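Decapping nuclease RAI1 (Candida albicans, PDB 5BUD) removes the NAD cap from the 5' end of certain RNAs with the help of divalent metal ions, and binds and stimulates the exoribonuclease RAT1. Local coordinates at residues S98-F103 with V217-A222; K83-Y88 with P381-W386; G93-S98 with E385-L390; K343-S348 with K372-Q377. One frame throughout, in Å; residues are numbered along the deposited sequence.

Contact 1: S98-F103 with V217-A222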
loop_
_atom_site.group_PDB
_atom_site.type_symbol
_atom_site.label_atom_id
_atom_site.label_comp_id
_atom_site.label_asym_id
_atom_site.label_seq_id
_atom_site.Cartn_x
_atom_site.Cartn_y
_atom_site.Cartn_z
ATOM N N SER A 98 -4.783 3.142 -19.437
ATOM C CA SER A 98 -5.215 2.279 -18.336
ATOM C C SER A 98 -6.717 2.333 -18.260
ATOM O O SER A 98 -7.357 3.295 -18.766
ATOM C CB SER A 98 -4.610 2.766 -17.006
ATOM O OG SER A 98 -4.982 1.972 -15.892
ATOM N N ASP A 99 -7.285 1.333 -17.599
ATOM C CA ASP A 99 -8.713 1.322 -17.284
ATOM C C ASP A 99 -9.018 1.923 -15.931
ATOM O O ASP A 99 -10.051 2.603 -15.744
ATOM C CB ASP A 99 -9.220 -0.100 -17.358
ATOM C CG ASP A 99 -9.033 -0.679 -18.749
ATOM O OD1 ASP A 99 -8.430 -1.741 -18.879
ATOM O OD2 ASP A 99 -9.467 -0.014 -19.712
ATOM N N ILE A 100 -8.118 1.666 -14.988
ATOM C CA ILE A 100 -8.282 2.079 -13.589
ATOM C C ILE A 100 -7.048 2.855 -13.123
ATOM O O ILE A 100 -5.932 2.485 -13.437
ATOM C CB ILE A 100 -8.512 0.831 -12.718
ATOM C CG1 ILE A 100 -9.835 0.176 -13.100
ATOM C CG2 ILE A 100 -8.524 1.190 -11.237
ATOM C CD1 ILE A 100 -10.144 -1.087 -12.303
ATOM N N ILE A 101 -7.248 3.952 -12.402
ATOM C CA ILE A 101 -6.146 4.637 -11.768
ATOM C C ILE A 101 -6.459 4.746 -10.297
ATOM O O ILE A 101 -7.496 5.304 -9.928
ATOM C CB ILE A 101 -5.908 6.005 -12.388
ATOM C CG1 ILE A 101 -5.416 5.841 -13.836
ATOM C CG2 ILE A 101 -4.913 6.836 -11.576
ATOM C CD1 ILE A 101 -5.382 7.175 -14.586
ATOM N N THR A 102 -5.568 4.231 -9.452
ATOM C CA THR A 102 -5.858 4.171 -8.033
ATOM C C THR A 102 -4.615 4.034 -7.171
ATOM O O THR A 102 -3.495 4.074 -7.661
ATOM C CB THR A 102 -6.915 3.060 -7.715
ATOM O OG1 THR A 102 -7.448 3.215 -6.373
ATOM C CG2 THR A 102 -6.370 1.705 -7.917
ATOM N N PHE A 103 -4.810 3.938 -5.866
ATOM C CA PHE A 103 -3.689 3.673 -4.970
ATOM C C PHE A 103 -3.606 2.158 -4.693
ATOM O O PHE A 103 -4.622 1.450 -4.612
ATOM C CB PHE A 103 -3.840 4.463 -3.686
ATOM C CG PHE A 103 -3.694 5.937 -3.870
ATOM C CD1 PHE A 103 -4.791 6.728 -4.172
ATOM C CD2 PHE A 103 -2.453 6.541 -3.722
ATOM C CE1 PHE A 103 -4.649 8.105 -4.327
ATOM C CE2 PHE A 103 -2.307 7.909 -3.892
ATOM C CZ PHE A 103 -3.402 8.688 -4.197
ATOM N N VAL A 217 -7.652 -6.343 -18.142
ATOM C CA VAL A 217 -7.813 -5.013 -17.530
ATOM C C VAL A 217 -6.462 -4.377 -17.227
ATOM O O VAL A 217 -5.549 -5.052 -16.791
ATOM C CB VAL A 217 -8.656 -5.083 -16.243
ATOM C CG1 VAL A 217 -8.838 -3.682 -15.645
ATOM C CG2 VAL A 217 -10.012 -5.678 -16.550
ATOM N N LYS A 218 -6.339 -3.072 -17.471
ATOM C CA LYS A 218 -5.116 -2.335 -17.153
ATOM C C LYS A 218 -5.315 -1.458 -15.922
ATOM O O LYS A 218 -6.337 -0.761 -15.805
ATOM C CB LYS A 218 -4.690 -1.465 -18.344
ATOM C CG LYS A 218 -4.164 -2.260 -19.541
ATOM C CD LYS A 218 -3.222 -3.388 -19.128
ATOM C CE LYS A 218 -2.710 -4.214 -20.308
ATOM N NZ LYS A 218 -3.653 -5.330 -20.627
ATOM N N LEU A 219 -4.344 -1.507 -15.012
ATOM C CA LEU A 219 -4.390 -0.693 -13.793
ATOM C C LEU A 219 -3.118 0.079 -13.587
ATOM O O LEU A 219 -2.048 -0.458 -13.791
ATOM C CB LEU A 219 -4.602 -1.550 -12.562
ATOM C CG LEU A 219 -5.885 -2.382 -12.568
ATOM C CD1 LEU A 219 -5.526 -3.799 -12.963
ATOM C CD2 LEU A 219 -6.531 -2.336 -11.183
ATOM N N VAL A 220 -3.267 1.331 -13.154
ATOM C CA VAL A 220 -2.163 2.142 -12.682
ATOM C C VAL A 220 -2.316 2.283 -11.175
ATOM O O VAL A 220 -3.385 2.667 -10.709
ATOM C CB VAL A 220 -2.180 3.507 -13.394
ATOM C CG1 VAL A 220 -1.206 4.496 -12.745
ATOM C CG2 VAL A 220 -1.857 3.282 -14.862
ATOM N N LEU A 221 -1.274 1.946 -10.420
ATOM C CA LEU A 221 -1.319 1.984 -8.943
ATOM C C LEU A 221 -0.214 2.870 -8.440
ATOM O O LEU A 221 0.934 2.736 -8.889
ATOM C CB LEU A 221 -1.072 0.599 -8.330
ATOM C CG LEU A 221 -1.978 -0.539 -8.793
ATOM C CD1 LEU A 221 -1.558 -1.832 -8.135
ATOM C CD2 LEU A 221 -3.442 -0.238 -8.522
ATOM N N ALA A 222 -0.546 3.735 -7.476
ATOM C CA ALA A 222 0.457 4.528 -6.776
ATOM C C ALA A 222 0.714 3.883 -5.424
ATOM O O ALA A 222 -0.215 3.561 -4.712
ATOM C CB ALA A 222 -0.020 5.975 -6.605
#
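Ile100 to Phe103 pair with Leu219 to Ala222 as neighbouring parallel strands, a buried contact in the central beta-sheet region of this PD-(D/E)XK nuclease fold of the DXO/Dom3Z family. The short strand 100-103 lies between strands 217-228 and 131-136. The paired strand axes come within 4.6 Å and diverge by 19°. The ladder runs from Ile100 N to Lys218 O, Val220 N to Ile100 O, Thr102 N to Val220 O and Ala222 N to Thr102 O. Side chains pair in step. Ile100 and Leu219 lie side by side on the face shared with Thr102 and Leu221, where Thr102 CG2 packs 3.6 Å from Leu221 CD2. Ile101 and Val220 do the same on the other face, and there Ala222 CB meets the Phe103 ring obliquely, 3.8 Å from Phe103 CD2. The strand of Ala222 runs on to Glu224 and Asp226, which bind manganese. At the start of the ladder, Lys218 O also accepts from Asp99 N. The Asp99 carboxylate returns the bond: OD1 takes Lys218 N on its anti side at 2.9 Å, nearly straight at 172°. Ser98 OG is turned opposite its own backbone N (chi1 -180°). It gives a hydrogen bond to Ile100 O, 2.7 Å away, from the opposite face of that carbonyl to Val220 N.

Contact 2: K83-Y88 with P381-W386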
loop_
_atom_site.group_PDB
_atom_site.type_symbol
_atom_site.label_atom_id
_atom_site.label_comp_id
_atom_site.label_asym_id
_atom_site.label_seq_id
_atom_site.Cartn_x
_atom_site.Cartn_y
_atom_site.Cartn_z
ATOM N N LYS A 83 -1.247 15.632 -10.113
ATOM C CA LYS A 83 -0.263 16.655 -10.500
ATOM C C LYS A 83 0.967 15.978 -11.058
ATOM O O LYS A 83 1.557 16.432 -12.074
ATOM C CB LYS A 83 0.067 17.556 -9.322
ATOM C CG LYS A 83 1.163 18.571 -9.590
ATOM C CD LYS A 83 0.778 19.975 -9.155
ATOM C CE LYS A 83 1.885 20.983 -9.433
ATOM N NZ LYS A 83 2.642 21.230 -8.189
ATOM N N ALA A 84 1.348 14.874 -10.405
ATOM C CA ALA A 84 2.432 14.024 -10.888
ATOM C C ALA A 84 2.077 13.449 -12.238
ATOM O O ALA A 84 2.905 13.460 -13.140
ATOM C CB ALA A 84 2.714 12.902 -9.883
ATOM N N ILE A 85 0.846 12.958 -12.390
ATOM C CA ILE A 85 0.363 12.426 -13.690
ATOM C C ILE A 85 0.390 13.494 -14.825
ATOM O O ILE A 85 0.812 13.200 -15.936
ATOM C CB ILE A 85 -1.044 11.802 -13.543
ATOM C CG1 ILE A 85 -0.939 10.432 -12.819
ATOM C CG2 ILE A 85 -1.712 11.615 -14.887
ATOM C CD1 ILE A 85 -2.263 9.785 -12.439
ATOM N N ILE A 86 -0.038 14.729 -14.535
ATOM C CA ILE A 86 0.004 15.824 -15.546
ATOM C C ILE A 86 1.456 16.064 -16.006
ATOM O O ILE A 86 1.732 16.123 -17.190
ATOM C CB ILE A 86 -0.596 17.149 -15.002
ATOM C CG1 ILE A 86 -2.102 16.987 -14.736
ATOM C CG2 ILE A 86 -0.353 18.294 -15.994
ATOM C CD1 ILE A 86 -2.668 17.994 -13.745
ATOM N N LYS A 87 2.384 16.142 -15.062
ATOM C CA LYS A 87 3.807 16.265 -15.404
ATOM C C LYS A 87 4.298 15.169 -16.342
ATOM O O LYS A 87 4.958 15.457 -17.366
ATOM C CB LYS A 87 4.651 16.284 -14.147
ATOM C CG LYS A 87 6.112 16.605 -14.396
ATOM C CD LYS A 87 6.827 16.950 -13.093
ATOM C CE LYS A 87 8.309 17.205 -13.324
ATOM N NZ LYS A 87 8.946 16.025 -13.960
ATOM N N TYR A 88 3.976 13.908 -16.013
ATOM C CA TYR A 88 4.419 12.777 -16.820
ATOM C C TYR A 88 3.771 12.801 -18.173
ATOM O O TYR A 88 4.429 12.623 -19.187
ATOM C CB TYR A 88 4.084 11.442 -16.114
ATOM C CG TYR A 88 4.464 10.184 -16.893
ATOM C CD1 TYR A 88 5.800 9.801 -17.048
ATOM C CD2 TYR A 88 3.485 9.358 -17.434
ATOM C CE1 TYR A 88 6.143 8.648 -17.753
ATOM C CE2 TYR A 88 3.813 8.201 -18.133
ATOM C CZ TYR A 88 5.137 7.855 -18.295
ATOM O OH TYR A 88 5.431 6.706 -18.984
ATOM N N PRO A 381 -9.187 20.820 -11.016
ATOM C CA PRO A 381 -9.416 21.576 -12.251
ATOM C C PRO A 381 -8.200 21.608 -13.170
ATOM O O PRO A 381 -8.370 21.619 -14.400
ATOM C CB PRO A 381 -9.831 22.972 -11.751
ATOM C CG PRO A 381 -9.341 23.050 -10.331
ATOM C CD PRO A 381 -9.432 21.643 -9.811
ATOM N N GLU A 382 -6.997 21.558 -12.602
ATOM C CA GLU A 382 -5.769 21.474 -13.387
ATOM C C GLU A 382 -5.749 20.176 -14.194
ATOM O O GLU A 382 -5.349 20.173 -15.360
ATOM C CB GLU A 382 -4.513 21.523 -12.508
ATOM C CG GLU A 382 -4.269 22.854 -11.788
ATOM C CD GLU A 382 -4.845 22.911 -10.368
ATOM O OE1 GLU A 382 -4.244 23.630 -9.551
ATOM O OE2 GLU A 382 -5.879 22.261 -10.056
ATOM N N PHE A 383 -6.183 19.080 -13.576
ATOM C CA PHE A 383 -6.148 17.778 -14.267
ATOM C C PHE A 383 -7.193 17.649 -15.343
ATOM O O PHE A 383 -6.877 17.195 -16.448
ATOM C CB PHE A 383 -6.287 16.610 -13.276
ATOM C CG PHE A 383 -6.295 15.242 -13.938
ATOM C CD1 PHE A 383 -5.150 14.749 -14.552
ATOM C CD2 PHE A 383 -7.434 14.461 -13.954
ATOM C CE1 PHE A 383 -5.140 13.498 -15.162
ATOM C CE2 PHE A 383 -7.434 13.209 -14.560
ATOM C CZ PHE A 383 -6.288 12.732 -15.161
ATOM N N THR A 384 -8.438 18.040 -15.042
ATOM C CA THR A 384 -9.511 18.015 -16.046
ATOM C C THR A 384 -9.146 18.876 -17.280
ATOM O O THR A 384 -9.305 18.434 -18.431
ATOM C CB THR A 384 -10.888 18.399 -15.443
ATOM O OG1 THR A 384 -10.858 19.732 -14.902
ATOM C CG2 THR A 384 -11.278 17.428 -14.312
ATOM N N GLU A 385 -8.613 20.071 -17.034
ATOM C CA GLU A 385 -8.181 20.953 -18.133
ATOM C C GLU A 385 -7.085 20.306 -18.946
ATOM O O GLU A 385 -7.143 20.304 -20.176
ATOM C CB GLU A 385 -7.661 22.288 -17.614
ATOM C CG GLU A 385 -7.352 23.255 -18.731
ATOM C CD GLU A 385 -6.787 24.578 -18.257
ATOM O OE1 GLU A 385 -7.128 25.039 -17.152
ATOM O OE2 GLU A 385 -6.002 25.156 -19.023
ATOM N N TRP A 386 -6.068 19.769 -18.263
ATOM C CA TRP A 386 -5.017 19.048 -18.978
ATOM C C TRP A 386 -5.622 17.986 -19.896
ATOM O O TRP A 386 -5.293 17.932 -21.079
ATOM C CB TRP A 386 -3.986 18.422 -18.032
ATOM C CG TRP A 386 -3.197 17.319 -18.702
ATOM C CD1 TRP A 386 -3.252 15.971 -18.419
ATOM C CD2 TRP A 386 -2.280 17.457 -19.804
ATOM N NE1 TRP A 386 -2.419 15.269 -19.276
ATOM C CE2 TRP A 386 -1.810 16.151 -20.129
ATOM C CE3 TRP A 386 -1.811 18.548 -20.549
ATOM C CZ2 TRP A 386 -0.889 15.922 -21.146
ATOM C CZ3 TRP A 386 -0.899 18.309 -21.578
ATOM C CH2 TRP A 386 -0.448 17.006 -21.861
#
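Ile86 and Phe383 mark the nearest backbone approach of two helices whose axes pass 9.8 Å apart and run in roughly the same direction, 30° from parallel. No hydrogen bond crosses; the contact is apolar. Ile86 carries most of it. Its CD1 lies against the backbone of the other helix, 3.5 Å from Phe383 CA. CG1 comes in at the edge of the Phe383 ring, close to its plane, 3.8 Å from Phe383 CD1, and also lies 4.0 Å from Trp386 CD1. CG2 sits over one face of the Trp386 indole, offset toward the rim, 4.0 Å from Trp386 CG. The Ile86 side chain reaches the rings with CG1 beside its backbone N (chi1 -66°) and the chain extended to CD1. Ile85 adds a smaller contact, its CG2 lying 3.9 Å from Phe383 CE1. Phe383 is buried; its ring also meets that of Phe133, and its side chain touches Leu82. Trp386 NE1 donates to Glu89 OE1, one turn on from Ile86, which helps fix the rotation of the indole. Away from the metal site, this is plain helix-helix packing, with an isoleucine packed against two aromatic rings of the other helix, joining the C-terminal helix 381-389 to helix 78-92.

Contact 3: G93-S98 with E385-L390; sequences GKKISS and EWRQSL
Lys95 and Arg387 meet with their side chains crossing at about a right angle, the lysine's aliphatic part laid over the guanidinium. Lys95 CB stands over one face of that flat group, offset toward its rim, 3.7 Å from Arg387 NE. Further along, Lys95 CD comes 3.9 Å from Arg387 NH1. A bend in the Arg387 chain at chi2 (-67°) helps bring the guanidinium to the lysine. Leu390 makes the other half of the contact. Its CD1 touches the backbone at Lys95 N, 3.6 Å away, and its CD2 comes near Gly93 O. No hydrogen bond joins the two segments. Leu390 CG also lies over one face of the Trp386 indole, within its own segment. In the next shell, Arg387 NE and NH1 form salt bridges with Glu89 OE1 and Asp129 OD2, and NH2 a hydrogen bond with Gln131 OE1, which together hold the guanidinium flat beneath Lys95. Lys95 NZ donates to Asp129 O and lies 4.4 Å from Arg387 NH1; the Asp129 carboxylate would be expected to ease that proximity. Glu89 also reaches the loop, its OE2 accepting from Ile96 N. Gly93, at positive phi, ends helix 78-92 in a Schellman motif. This is a surface contact of the loop that follows the Schellman-capped helix against the end of helix 381-389, with Arg387 as its buried member.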
loop_
_atom_site.group_PDB
_atom_site.type_symbol
_atom_site.label_atom_id
_atom_site.label_comp_id
_atom_site.label_asym_id
_atom_site.label_seq_id
_atom_site.Cartn_x
_atom_site.Cartn_y
_atom_site.Cartn_z
ATOM N N GLY A 93 3.411 13.617 -24.076
ATOM C CA GLY A 93 2.483 14.171 -25.069
ATOM C C GLY A 93 1.191 13.393 -25.203
ATOM O O GLY A 93 0.501 13.465 -26.224
ATOM N N LYS A 94 0.834 12.662 -24.153
ATOM C CA LYS A 94 -0.198 11.647 -24.265
ATOM C C LYS A 94 -0.645 11.177 -22.869
ATOM O O LYS A 94 0.169 11.114 -21.945
ATOM C CB LYS A 94 0.402 10.482 -25.041
ATOM C CG LYS A 94 -0.583 9.431 -25.500
ATOM C CD LYS A 94 0.094 8.071 -25.621
ATOM C CE LYS A 94 1.359 8.118 -26.460
ATOM N NZ LYS A 94 2.191 6.909 -26.226
ATOM N N LYS A 95 -1.925 10.837 -22.726
ATOM C CA LYS A 95 -2.422 10.279 -21.461
ATOM C C LYS A 95 -1.885 8.847 -21.224
ATOM O O LYS A 95 -1.589 8.114 -22.171
ATOM C CB LYS A 95 -3.948 10.306 -21.398
ATOM C CG LYS A 95 -4.624 9.219 -22.217
ATOM C CD LYS A 95 -5.987 8.841 -21.661
ATOM C CE LYS A 95 -7.127 9.281 -22.538
ATOM N NZ LYS A 95 -8.388 8.598 -22.146
ATOM N N ILE A 96 -1.775 8.457 -19.959
ATOM C CA ILE A 96 -1.356 7.086 -19.617
ATOM C C ILE A 96 -2.474 6.148 -20.031
ATOM O O ILE A 96 -3.650 6.449 -19.832
ATOM C CB ILE A 96 -1.144 6.933 -18.095
ATOM C CG1 ILE A 96 0.054 7.752 -17.627
ATOM C CG2 ILE A 96 -0.955 5.464 -17.719
ATOM C CD1 ILE A 96 0.057 8.054 -16.146
ATOM N N SER A 97 -2.144 4.988 -20.563
ATOM C CA SER A 97 -3.204 4.111 -20.984
ATOM C C SER A 97 -3.523 3.153 -19.850
ATOM O O SER A 97 -2.649 2.434 -19.359
ATOM C CB SER A 97 -2.836 3.360 -22.264
ATOM O OG SER A 97 -1.939 2.323 -21.982
ATOM N N SER A 98 -4.783 3.142 -19.437
ATOM C CA SER A 98 -5.215 2.279 -18.336
ATOM C C SER A 98 -6.717 2.333 -18.260
ATOM O O SER A 98 -7.357 3.295 -18.766
ATOM C CB SER A 98 -4.610 2.766 -17.006
ATOM O OG SER A 98 -4.982 1.972 -15.892
ATOM N N GLU A 385 -8.613 20.071 -17.034
ATOM C CA GLU A 385 -8.181 20.953 -18.133
ATOM C C GLU A 385 -7.085 20.306 -18.946
ATOM O O GLU A 385 -7.143 20.304 -20.176
ATOM C CB GLU A 385 -7.661 22.288 -17.614
ATOM C CG GLU A 385 -7.352 23.255 -18.731
ATOM C CD GLU A 385 -6.787 24.578 -18.257
ATOM O OE1 GLU A 385 -7.128 25.039 -17.152
ATOM O OE2 GLU A 385 -6.002 25.156 -19.023
ATOM N N TRP A 386 -6.068 19.769 -18.263
ATOM C CA TRP A 386 -5.017 19.048 -18.978
ATOM C C TRP A 386 -5.622 17.986 -19.896
ATOM O O TRP A 386 -5.293 17.932 -21.079
ATOM C CB TRP A 386 -3.986 18.422 -18.032
ATOM C CG TRP A 386 -3.197 17.319 -18.702
ATOM C CD1 TRP A 386 -3.252 15.971 -18.419
ATOM C CD2 TRP A 386 -2.280 17.457 -19.804
ATOM N NE1 TRP A 386 -2.419 15.269 -19.276
ATOM C CE2 TRP A 386 -1.810 16.151 -20.129
ATOM C CE3 TRP A 386 -1.811 18.548 -20.549
ATOM C CZ2 TRP A 386 -0.889 15.922 -21.146
ATOM C CZ3 TRP A 386 -0.899 18.309 -21.578
ATOM C CH2 TRP A 386 -0.448 17.006 -21.861
ATOM N N ARG A 387 -6.499 17.141 -19.372
ATOM C CA ARG A 387 -7.039 16.050 -20.203
ATOM C C ARG A 387 -7.949 16.517 -21.374
ATOM O O ARG A 387 -7.940 15.923 -22.487
ATOM C CB ARG A 387 -7.768 15.002 -19.355
ATOM C CG ARG A 387 -6.844 14.163 -18.468
ATOM C CD ARG A 387 -5.939 13.257 -19.305
ATOM N NE ARG A 387 -5.297 12.213 -18.514
ATOM C CZ ARG A 387 -5.867 11.060 -18.164
ATOM N NH1 ARG A 387 -7.113 10.790 -18.504
ATOM N NH2 ARG A 387 -5.179 10.182 -17.434
ATOM N N GLN A 388 -8.728 17.564 -21.121
ATOM C CA GLN A 388 -9.567 18.167 -22.165
ATOM C C GLN A 388 -8.706 18.738 -23.284
ATOM O O GLN A 388 -9.100 18.688 -24.446
ATOM C CB GLN A 388 -10.457 19.268 -21.593
ATOM C CG GLN A 388 -11.584 18.745 -20.717
ATOM C CD GLN A 388 -12.061 19.766 -19.698
ATOM O OE1 GLN A 388 -11.555 20.898 -19.631
ATOM N NE2 GLN A 388 -13.013 19.361 -18.876
ATOM N N SER A 389 -7.528 19.250 -22.926
ATOM C CA SER A 389 -6.583 19.837 -23.896
ATOM C C SER A 389 -5.986 18.857 -24.910
ATOM O O SER A 389 -5.574 19.279 -25.988
ATOM C CB SER A 389 -5.432 20.548 -23.178
ATOM O OG SER A 389 -4.388 19.649 -22.844
ATOM N N LEU A 390 -5.921 17.571 -24.571
ATOM C CA LEU A 390 -5.396 16.554 -25.503
ATOM C C LEU A 390 -6.415 16.185 -26.580
ATOM O O LEU A 390 -6.069 15.558 -27.579
ATOM C CB LEU A 390 -4.976 15.277 -24.757
ATOM C CG LEU A 390 -3.777 15.381 -23.801
ATOM C CD1 LEU A 390 -3.506 14.068 -23.070
ATOM C CD2 LEU A 390 -2.536 15.809 -24.582
#

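Contact 4: K343-S348 with K372-Q377; sequences KDEIKS and KLRNGQ
Arg374 reaches from helix 367-377 to the loop 343-348, which leads from helix 322-339 into strand 349-354 of the PD-(D/E)XK nuclease fold. Its helix contains a wider pi-type turn at 373-377. CB is directed toward the loop, and the chain is extended from CG to NE (chi2 -180°, chi3 178°), which carries the guanidinium across. CD passes 3.9 Å from Glu345 O. At NE the partner is Asn370 OD1, which accepts from both Arg374 NE and Ser348 OG, so one amide oxygen serves the arginine and the loop together. CZ lies directly under the Glu345 carbonyl: Glu345 O sits over the centre of the guanidinium face, 3.2 Å from CZ. This is a contact with the face, since Glu345 O does not take a hydrogen bond from NE. NH1 runs beside Glu345 CB at 3.8 Å, while Glu345 OE1 turns elsewhere, to Asp129 N. Beside the arginine, Leu373 CD1 packs on Ser348 CB at 3.9 Å. At the tip, NH2 bonds Pro127 O as well as the loop. The loop bond is short, 2.7 Å from Arg374 NH2 to Lys347 O, and close to straight at 168°, with the oxygen in the guanidinium plane.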
loop_
_atom_site.group_PDB
_atom_site.type_symbol
_atom_site.label_atom_id
_atom_site.label_comp_id
_atom_site.label_asym_id
_atom_site.label_seq_id
_atom_site.Cartn_x
_atom_site.Cartn_y
_atom_site.Cartn_z
ATOM N N LYS A 343 -17.457 6.407 -20.011
ATOM C CA LYS A 343 -17.676 7.625 -20.784
ATOM C C LYS A 343 -18.747 8.533 -20.156
ATOM O O LYS A 343 -18.887 9.696 -20.544
ATOM C CB LYS A 343 -18.038 7.231 -22.221
ATOM C CG LYS A 343 -16.918 6.464 -22.921
ATOM C CD LYS A 343 -17.440 5.263 -23.694
ATOM C CE LYS A 343 -16.534 4.893 -24.859
ATOM N NZ LYS A 343 -17.063 3.728 -25.614
ATOM N N ASP A 344 -19.491 8.019 -19.181
ATOM C CA ASP A 344 -20.537 8.816 -18.541
ATOM C C ASP A 344 -20.022 9.572 -17.320
ATOM O O ASP A 344 -19.958 9.037 -16.222
ATOM C CB ASP A 344 -21.723 7.936 -18.178
ATOM C CG ASP A 344 -22.827 8.701 -17.512
ATOM O OD1 ASP A 344 -22.677 9.920 -17.241
ATOM O OD2 ASP A 344 -23.852 8.067 -17.250
ATOM N N GLU A 345 -19.687 10.833 -17.534
ATOM C CA GLU A 345 -19.085 11.682 -16.515
ATOM C C GLU A 345 -20.128 12.433 -15.713
ATOM O O GLU A 345 -19.835 13.431 -15.073
ATOM C CB GLU A 345 -18.125 12.650 -17.187
ATOM C CG GLU A 345 -17.039 11.896 -17.929
ATOM C CD GLU A 345 -16.088 12.782 -18.667
ATOM O OE1 GLU A 345 -15.300 12.219 -19.442
ATOM O OE2 GLU A 345 -16.126 14.016 -18.459
ATOM N N ILE A 346 -21.347 11.918 -15.747
ATOM C CA ILE A 346 -22.496 12.586 -15.168
ATOM C C ILE A 346 -22.702 12.110 -13.722
ATOM O O ILE A 346 -23.438 12.720 -12.943
ATOM C CB ILE A 346 -23.725 12.345 -16.092
ATOM C CG1 ILE A 346 -24.345 13.671 -16.488
ATOM C CG2 ILE A 346 -24.694 11.326 -15.529
ATOM C CD1 ILE A 346 -23.461 14.433 -17.452
ATOM N N LYS A 347 -22.017 11.036 -13.351
ATOM C CA LYS A 347 -22.154 10.508 -12.005
ATOM C C LYS A 347 -20.926 9.788 -11.483
ATOM O O LYS A 347 -19.915 9.675 -12.175
ATOM C CB LYS A 347 -23.391 9.626 -11.910
ATOM C CG LYS A 347 -23.621 8.661 -13.042
ATOM C CD LYS A 347 -25.130 8.532 -13.192
ATOM C CE LYS A 347 -25.560 7.200 -13.758
ATOM N NZ LYS A 347 -27.003 7.299 -14.145
ATOM N N SER A 348 -21.039 9.383 -10.218
ATOM C CA SER A 348 -19.999 8.670 -9.475
ATOM C C SER A 348 -20.680 7.572 -8.666
ATOM O O SER A 348 -21.926 7.587 -8.490
ATOM C CB SER A 348 -19.337 9.628 -8.510
ATOM O OG SER A 348 -18.730 10.703 -9.176
ATOM N N LYS A 372 -18.655 17.113 -5.352
ATOM C CA LYS A 372 -17.434 17.256 -4.557
ATOM C C LYS A 372 -16.290 16.449 -5.162
ATOM O O LYS A 372 -15.153 16.918 -5.217
ATOM C CB LYS A 372 -17.639 16.842 -3.102
ATOM C CG LYS A 372 -18.395 17.875 -2.286
ATOM C CD LYS A 372 -18.651 17.391 -0.866
ATOM C CE LYS A 372 -19.895 16.522 -0.779
ATOM N NZ LYS A 372 -20.260 16.271 0.646
ATOM N N LEU A 373 -16.604 15.232 -5.605
ATOM C CA LEU A 373 -15.571 14.340 -6.117
ATOM C C LEU A 373 -14.902 14.964 -7.336
ATOM O O LEU A 373 -13.659 14.951 -7.479
ATOM C CB LEU A 373 -16.154 12.958 -6.444
ATOM C CG LEU A 373 -16.377 12.073 -5.195
ATOM C CD1 LEU A 373 -17.166 10.825 -5.531
ATOM C CD2 LEU A 373 -15.055 11.719 -4.516
ATOM N N ARG A 374 -15.737 15.524 -8.197
ATOM C CA ARG A 374 -15.291 16.015 -9.498
ATOM C C ARG A 374 -14.741 17.435 -9.430
ATOM O O ARG A 374 -14.104 17.861 -10.364
ATOM C CB ARG A 374 -16.427 15.931 -10.505
ATOM C CG ARG A 374 -16.800 14.505 -10.856
ATOM C CD ARG A 374 -17.932 14.455 -11.868
ATOM N NE ARG A 374 -18.242 13.066 -12.237
ATOM C CZ ARG A 374 -17.536 12.329 -13.091
ATOM N NH1 ARG A 374 -16.490 12.844 -13.710
ATOM N NH2 ARG A 374 -17.882 11.071 -13.337
ATOM N N ASN A 375 -14.956 18.137 -8.316
ATOM C CA ASN A 375 -14.458 19.516 -8.147
ATOM C C ASN A 375 -13.528 19.698 -6.956
ATOM O O ASN A 375 -13.710 20.630 -6.152
ATOM C CB ASN A 375 -15.645 20.489 -8.042
ATOM C CG ASN A 375 -16.474 20.510 -9.296
ATOM O OD1 ASN A 375 -17.516 19.861 -9.379
ATOM N ND2 ASN A 375 -15.987 21.219 -10.307
ATOM N N GLY A 376 -12.527 18.823 -6.819
ATOM C CA GLY A 376 -11.522 19.017 -5.787
ATOM C C GLY A 376 -11.207 17.819 -4.919
ATOM O O GLY A 376 -10.059 17.616 -4.564
ATOM N N GLN A 377 -12.218 17.017 -4.595
ATOM C CA GLN A 377 -12.058 15.936 -3.635
ATOM C C GLN A 377 -11.364 14.697 -4.242
ATOM O O GLN A 377 -10.806 13.886 -3.518
ATOM C CB GLN A 377 -13.418 15.546 -3.092
ATOM C CG GLN A 377 -13.393 14.938 -1.723
ATOM C CD GLN A 377 -14.784 14.909 -1.135
ATOM O OE1 GLN A 377 -15.221 15.884 -0.507
ATOM N NE2 GLN A 377 -15.497 13.804 -1.353
#

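Overall arrangement
Contact 1 is the buried one, a strand pair held by a regular backbone ladder. Contact 2 is partly buried and apolar. Contact 3 lies at the surface, where charged groups gather round an arginine; contact 4 is partly buried and rests on an arginine meeting loop carbonyls. Contacts 2 and 3 share helix 381-389, with Trp386 in both segments, and their centres are about 8 Å apart. Contacts 1 and 3 share Ser98, and Ile96 CG2 packs 3.7 Å from Val220 CG2. Ile85 of contact 2 touches Ile101 of contact 1. Contact 4 touches none of them, but its helix directly precedes helix 381-389.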